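Local structure of putative MCP-type signal transduction protein (Campylobacter jejuni subsp. jejuni serotype O:2, 4WY9) at residues 147-153 / 165-171; 192-197 / 208-212. The protein acts as the chemoreceptor Tlp1, whose periplasmic tandem-PAS sensing domain probably recognises its ligand indirectly and passes the signal on for chemotaxis. All coordinates share one frame; numbering follows the deposited sequence. Where two conformers were deposited one is given.

Contact 1: 147-153 / 165-171; sequences KVYIGRP and AVNVAIP
Tyr149 and Ala169 form an antiparallel hydrogen-bonded pair. Tyr149 N gives a nearly straight bond to Ala169 O (2.9 Å, 165° at the hydrogen), and Ala169 N returns one to Tyr149 O. A third rung, Gly151 N to Asn167 O, follows two residues on. Between these rungs Ile150 faces Val168 as a non-hydrogen-bonded pair, and the CA hydrogens of Val168 and Ile150 lean on the same two carbonyls, Tyr149 O and Asn167 O.

Followed outward, the Tyr149 side chain runs along the partner strand. CB lies 3.5 Å from Ala169 O, which sits at the ring edge, near the ring plane. CD1 keeps to this oxygen (3.6 Å) and begins to meet Pro171, whose CD then packs obliquely on CE1 at 3.9 Å. CG stands beside the backbone N (chi1 -65°), a turn that carries the ring toward Pro171, and at the tip OH bonds Glu145.

On the other face Val148 CG1 presses on Val168 CG1 at 3.6 Å while Val148 CG2 touches Ile170 CD1. Ile150 lies alongside Val168 and reaches Val166 CG2 with its own CG2. A water between the chains donates to Arg152 O and accepts from Asn167 ND2 (3.2 Å); Asn167 OD1 bonds Thr186 and Tyr80. At Pro153 the CA hydrogen points to Ala165 O, and strand 154-156 takes up the pairing. Arg152 turns NE and NH2 onto Pro153 O, side-on.

Strand 149-150 thus pairs with one side of strand 163-173, whose other side bonds strand 179-188, in the antiparallel sheet of the first PDC sensor domain. Helix 132-140 packs over the Tyr149, Ala169 and Pro171 face through Ile137, and the long helix 8-51 touches Val148, Val168 and Ile170 on the other.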
loop_
_atom_site.group_PDB
_atom_site.type_symbol
_atom_site.label_atom_id
_atom_site.label_comp_id
_atom_site.label_asym_id
_atom_site.label_seq_id
_atom_site.Cartn_x
_atom_site.Cartn_y
_atom_site.Cartn_z
ATOM N N LYS A 147 -11.431 12.525 -0.002
ATOM C CA LYS A 147 -11.184 11.114 -0.168
ATOM C C LYS A 147 -9.740 10.825 -0.510
ATOM O O LYS A 147 -9.113 11.557 -1.255
ATOM C CB LYS A 147 -12.093 10.508 -1.260
ATOM C CG LYS A 147 -13.574 10.470 -0.942
ATOM C CD LYS A 147 -14.339 9.757 -2.042
ATOM C CE LYS A 147 -15.811 9.628 -1.769
ATOM N NZ LYS A 147 -16.437 8.873 -2.858
ATOM N N VAL A 148 -9.242 9.694 -0.026
ATOM C CA VAL A 148 -7.962 9.159 -0.425
ATOM C C VAL A 148 -8.226 7.856 -1.129
ATOM O O VAL A 148 -9.021 7.042 -0.643
ATOM C CB VAL A 148 -7.032 8.946 0.784
ATOM C CG1 VAL A 148 -5.690 8.421 0.339
ATOM C CG2 VAL A 148 -6.894 10.241 1.589
ATOM N N TYR A 149 -7.574 7.626 -2.271
ATOM C CA TYR A 149 -7.794 6.430 -3.078
ATOM C C TYR A 149 -6.657 5.459 -2.830
ATOM O O TYR A 149 -5.495 5.786 -3.032
ATOM C CB TYR A 149 -7.917 6.821 -4.540
ATOM C CG TYR A 149 -9.113 7.665 -4.825
ATOM C CD1 TYR A 149 -9.166 9.018 -4.410
ATOM C CD2 TYR A 149 -10.241 7.167 -5.467
ATOM C CE1 TYR A 149 -10.252 9.796 -4.647
ATOM C CE2 TYR A 149 -11.334 7.972 -5.709
ATOM C CZ TYR A 149 -11.362 9.285 -5.285
ATOM O OH TYR A 149 -12.458 10.080 -5.529
ATOM N N ILE A 150 -7.000 4.252 -2.377
ATOM C CA ILE A 150 -6.005 3.262 -2.004
ATOM C C ILE A 150 -6.238 1.972 -2.763
ATOM O O ILE A 150 -7.370 1.468 -2.804
ATOM C CB ILE A 150 -6.012 3.005 -0.496
ATOM C CG1 ILE A 150 -5.699 4.333 0.233
ATOM C CG2 ILE A 150 -4.987 1.941 -0.091
ATOM C CD1 ILE A 150 -5.633 4.232 1.699
ATOM N N GLY A 151 -5.205 1.467 -3.410
ATOM C CA GLY A 151 -5.327 0.292 -4.236
ATOM C C GLY A 151 -5.239 -1.021 -3.516
ATOM O O GLY A 151 -5.143 -1.068 -2.291
ATOM N N ARG A 152 -5.286 -2.111 -4.280
ATOM C CA ARG A 152 -5.001 -3.448 -3.780
ATOM C C ARG A 152 -3.512 -3.726 -4.050
ATOM O O ARG A 152 -2.862 -2.989 -4.819
ATOM C CB ARG A 152 -5.923 -4.470 -4.415
ATOM C CG ARG A 152 -5.928 -4.463 -5.939
ATOM C CD ARG A 152 -6.195 -5.850 -6.506
ATOM N NE ARG A 152 -5.040 -6.704 -6.221
ATOM C CZ ARG A 152 -4.924 -7.955 -6.609
ATOM N NH1 ARG A 152 -5.934 -8.530 -7.269
ATOM N NH2 ARG A 152 -3.834 -8.642 -6.235
ATOM N N PRO A 153 -2.958 -4.807 -3.488
ATOM C CA PRO A 153 -1.584 -5.151 -3.815
ATOM C C PRO A 153 -1.438 -5.504 -5.283
ATOM O O PRO A 153 -2.239 -6.275 -5.814
ATOM C CB PRO A 153 -1.288 -6.351 -2.902
ATOM C CG PRO A 153 -2.244 -6.177 -1.781
ATOM C CD PRO A 153 -3.484 -5.690 -2.429
ATOM N N ALA A 165 3.437 -3.930 -4.530
ATOM C CA ALA A 165 3.185 -2.564 -4.125
ATOM C C ALA A 165 1.743 -2.287 -3.801
ATOM O O ALA A 165 0.841 -2.987 -4.236
ATOM C CB ALA A 165 3.619 -1.636 -5.224
ATOM N N VAL A 166 1.519 -1.192 -3.065
ATOM C CA VAL A 166 0.200 -0.600 -2.973
ATOM C C VAL A 166 0.322 0.906 -3.222
ATOM O O VAL A 166 1.321 1.525 -2.848
ATOM C CB VAL A 166 -0.484 -0.884 -1.628
ATOM C CG1 VAL A 166 0.322 -0.307 -0.436
ATOM C CG2 VAL A 166 -1.903 -0.358 -1.610
ATOM N N ASN A 167 -0.695 1.467 -3.861
ATOM C CA ASN A 167 -0.693 2.868 -4.199
ATOM C C ASN A 167 -1.723 3.650 -3.417
ATOM O O ASN A 167 -2.814 3.161 -3.142
ATOM C CB ASN A 167 -0.914 3.054 -5.689
ATOM C CG ASN A 167 0.269 2.608 -6.488
ATOM O OD1 ASN A 167 1.192 3.398 -6.722
ATOM N ND2 ASN A 167 0.295 1.345 -6.845
ATOM N N VAL A 168 -1.365 4.892 -3.104
ATOM C CA VAL A 168 -2.184 5.824 -2.366
ATOM C C VAL A 168 -2.197 7.094 -3.195
ATOM O O VAL A 168 -1.116 7.546 -3.572
ATOM C CB VAL A 168 -1.632 6.089 -0.973
ATOM C CG1 VAL A 168 -2.439 7.096 -0.235
ATOM C CG2 VAL A 168 -1.585 4.743 -0.150
ATOM N N ALA A 169 -3.361 7.647 -3.493
ATOM C CA ALA A 169 -3.430 8.797 -4.396
ATOM C C ALA A 169 -4.599 9.709 -4.119
ATOM O O ALA A 169 -5.641 9.286 -3.593
ATOM C CB ALA A 169 -3.477 8.304 -5.849
ATOM N N ILE A 170 -4.426 10.983 -4.468
ATOM C CA ILE A 170 -5.426 12.023 -4.229
ATOM C C ILE A 170 -5.505 12.933 -5.454
ATOM O O ILE A 170 -4.463 13.283 -6.036
ATOM C CB ILE A 170 -5.074 12.849 -2.975
ATOM C CG1 ILE A 170 -4.925 11.946 -1.750
ATOM C CG2 ILE A 170 -6.078 13.940 -2.699
ATOM C CD1 ILE A 170 -4.494 12.680 -0.506
ATOM N N PRO A 171 -6.720 13.335 -5.869
ATOM C CA PRO A 171 -6.875 14.310 -6.979
ATOM C C PRO A 171 -6.360 15.684 -6.631
ATOM O O PRO A 171 -6.358 16.072 -5.460
ATOM C CB PRO A 171 -8.380 14.362 -7.195
ATOM C CG PRO A 171 -8.957 13.964 -5.871
ATOM C CD PRO A 171 -8.017 12.897 -5.361
HETATM O O HOH W 1 -2.105 -0.373 -5.619
#

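Contact 2: 192-197 / 208-212; sequences IATYLL and LRVLL
Arg209 folds its side chain around Leu196 O, at the last turn of helix 190-196. Its CD comes to 3.1 Å from that oxygen, while NE and NH1 are as close but badly angled, since the carbonyl lies over one face of the guanidinium. Leu197 CA covers this face too, 3.7 Å above the plane and offset toward the rim. A bend at chi3 (-78°) swings the flat group across the end of the helix, and no hydrogen bond joins the two segments.

Beside this polar patch the leucines pack. Leu196 CD1 rests on Arg209 CB, and its CD2 meets Leu211 CB at 3.9 Å, the two side chains crossing at about a right angle. The Leu196 chi1 of -174° carries CG toward the strand, where the two methyls make these contacts. Leu197 CD2 lies 3.6 Å from Arg209 O, and one turn earlier Ile192 CG2 makes a looser touch on Leu211 CD2 (4.3 Å).

Outside this shell, Arg209 NH1 bonds Asp198 O and Tyr23 OH, which probably hold the guanidinium in place; Glu207 adds a long, weak ion pair to NE. Tyr195, with Ile192 O over the centre of its ring, bonds Thr27 of helix 8-51. Strand 209-213 is held between strands 277-286 and 218-220, and Ile220 of the latter also touches Ile192, Leu196 and Leu197.

The helix runs at 144° to the strand, so its C-terminal turn comes beside the start of the strand. A guanidinium laid over the terminal carbonyl would probably be favoured by the negative end of the helix dipole, so electrostatic attraction may add to the apolar packing, with directed bonds going to Asp198 and Tyr23.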
loop_
_atom_site.group_PDB
_atom_site.type_symbol
_atom_site.label_atom_id
_atom_site.label_comp_id
_atom_site.label_asym_id
_atom_site.label_seq_id
_atom_site.Cartn_x
_atom_site.Cartn_y
_atom_site.Cartn_z
ATOM N N ILE A 192 7.639 -3.462 4.393
ATOM C CA ILE A 192 6.795 -3.965 5.458
ATOM C C ILE A 192 7.263 -5.367 5.835
ATOM O O ILE A 192 7.302 -5.731 7.023
ATOM C CB ILE A 192 5.308 -3.997 5.043
ATOM C CG1 ILE A 192 4.860 -2.618 4.549
ATOM C CG2 ILE A 192 4.417 -4.499 6.184
ATOM C CD1 ILE A 192 5.023 -1.560 5.587
ATOM N N ALA A 193 7.634 -6.156 4.843
ATOM C CA ALA A 193 8.137 -7.504 5.069
ATOM C C ALA A 193 9.383 -7.507 5.964
ATOM O O ALA A 193 9.632 -8.468 6.687
ATOM C CB ALA A 193 8.423 -8.198 3.758
ATOM N N THR A 194 10.169 -6.437 5.916
ATOM C CA THR A 194 11.337 -6.294 6.770
ATOM C C THR A 194 10.996 -6.564 8.226
ATOM O O THR A 194 11.792 -7.204 8.938
ATOM C CB THR A 194 11.978 -4.893 6.631
ATOM O OG1 THR A 194 12.567 -4.800 5.337
ATOM C CG2 THR A 194 13.065 -4.649 7.650
ATOM N N TYR A 195 9.855 -6.092 8.706
ATOM C CA TYR A 195 9.469 -6.410 10.080
ATOM C C TYR A 195 8.485 -7.575 10.152
ATOM O O TYR A 195 8.574 -8.410 11.060
ATOM C CB TYR A 195 8.935 -5.186 10.838
ATOM C CG TYR A 195 7.668 -4.529 10.332
ATOM C CD1 TYR A 195 6.417 -5.005 10.687
ATOM C CD2 TYR A 195 7.725 -3.380 9.540
ATOM C CE1 TYR A 195 5.261 -4.400 10.261
ATOM C CE2 TYR A 195 6.572 -2.770 9.096
ATOM C CZ TYR A 195 5.342 -3.243 9.481
ATOM O OH TYR A 195 4.210 -2.615 9.011
ATOM N N LEU A 196 7.556 -7.687 9.208
ATOM C CA LEU A 196 6.530 -8.706 9.313
ATOM C C LEU A 196 7.111 -10.110 9.172
ATOM O O LEU A 196 6.586 -11.048 9.773
ATOM C CB LEU A 196 5.398 -8.474 8.309
ATOM C CG LEU A 196 4.206 -9.398 8.440
ATOM C CD1 LEU A 196 3.570 -9.273 9.785
ATOM C CD2 LEU A 196 3.224 -9.175 7.321
ATOM N N LEU A 197 8.190 -10.258 8.387
ATOM C CA LEU A 197 8.845 -11.540 8.189
ATOM C C LEU A 197 10.239 -11.612 8.810
ATOM O O LEU A 197 11.041 -12.477 8.457
ATOM C CB LEU A 197 8.940 -11.895 6.705
ATOM C CG LEU A 197 7.614 -12.046 5.994
ATOM C CD1 LEU A 197 7.836 -12.336 4.520
ATOM C CD2 LEU A 197 6.764 -13.128 6.631
ATOM N N LEU A 208 3.106 -18.655 10.090
ATOM C CA LEU A 208 2.891 -17.833 8.903
ATOM C C LEU A 208 2.485 -16.449 9.348
ATOM O O LEU A 208 1.584 -16.320 10.172
ATOM C CB LEU A 208 1.837 -18.436 7.982
ATOM C CG LEU A 208 2.091 -19.875 7.522
ATOM C CD1 LEU A 208 0.886 -20.404 6.784
ATOM C CD2 LEU A 208 3.337 -19.984 6.672
ATOM N N ARG A 209 3.118 -15.418 8.779
ATOM C CA ARG A 209 2.787 -14.031 9.021
ATOM C C ARG A 209 2.393 -13.399 7.703
ATOM O O ARG A 209 3.189 -13.406 6.755
ATOM C CB ARG A 209 3.945 -13.307 9.685
ATOM C CG ARG A 209 4.256 -13.826 11.071
ATOM C CD ARG A 209 5.550 -13.329 11.640
ATOM N NE ARG A 209 6.686 -14.017 11.085
ATOM C CZ ARG A 209 7.960 -13.669 11.283
ATOM N NH1 ARG A 209 8.245 -12.569 11.947
ATOM N NH2 ARG A 209 8.931 -14.395 10.754
ATOM N N VAL A 210 1.168 -12.900 7.622
ATOM C CA VAL A 210 0.519 -12.529 6.381
ATOM C C VAL A 210 -0.146 -11.183 6.508
ATOM O O VAL A 210 -0.815 -10.886 7.504
ATOM C CB VAL A 210 -0.518 -13.593 5.967
ATOM C CG1 VAL A 210 -1.209 -13.239 4.674
ATOM C CG2 VAL A 210 0.109 -14.994 5.901
ATOM N N LEU A 211 0.031 -10.327 5.490
ATOM C CA LEU A 211 -0.722 -9.076 5.349
ATOM C C LEU A 211 -1.607 -9.213 4.125
ATOM O O LEU A 211 -1.100 -9.529 3.057
ATOM C CB LEU A 211 0.178 -7.867 5.228
ATOM C CG LEU A 211 -0.490 -6.527 4.996
ATOM C CD1 LEU A 211 -1.333 -6.106 6.185
ATOM C CD2 LEU A 211 0.532 -5.451 4.665
ATOM N N LEU A 212 -2.893 -8.961 4.270
ATOM C CA LEU A 212 -3.793 -9.058 3.136
ATOM C C LEU A 212 -4.878 -8.024 3.248
ATOM O O LEU A 212 -5.147 -7.497 4.340
ATOM C CB LEU A 212 -4.335 -10.469 2.984
ATOM C CG LEU A 212 -5.318 -11.102 3.921
ATOM C CD1 LEU A 212 -5.666 -12.508 3.483
ATOM C CD2 LEU A 212 -4.850 -11.145 5.373
#

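How the contacts relate
Contact 1 closes before contact 2 opens along the chain. Their centres are about 20 Å apart and their nearest atoms about 6 Å, without touching. Strand 179-188, which pairs with strand 163-173 of contact 1, leads through Phe189 into helix 190-196 of contact 2; Phe189 touches Val166 in one and Leu211 in the other. Contact 1 lies inside the seven-stranded sheet of the first PDC sensor domain, whereas contact 2 sets the helix that follows this sheet against the separate five-stranded one. Helix 8-51 runs past both. Contact 2 is thus consistent with a place in the junction of the two PAS modules, while contact 1 is internal to the first.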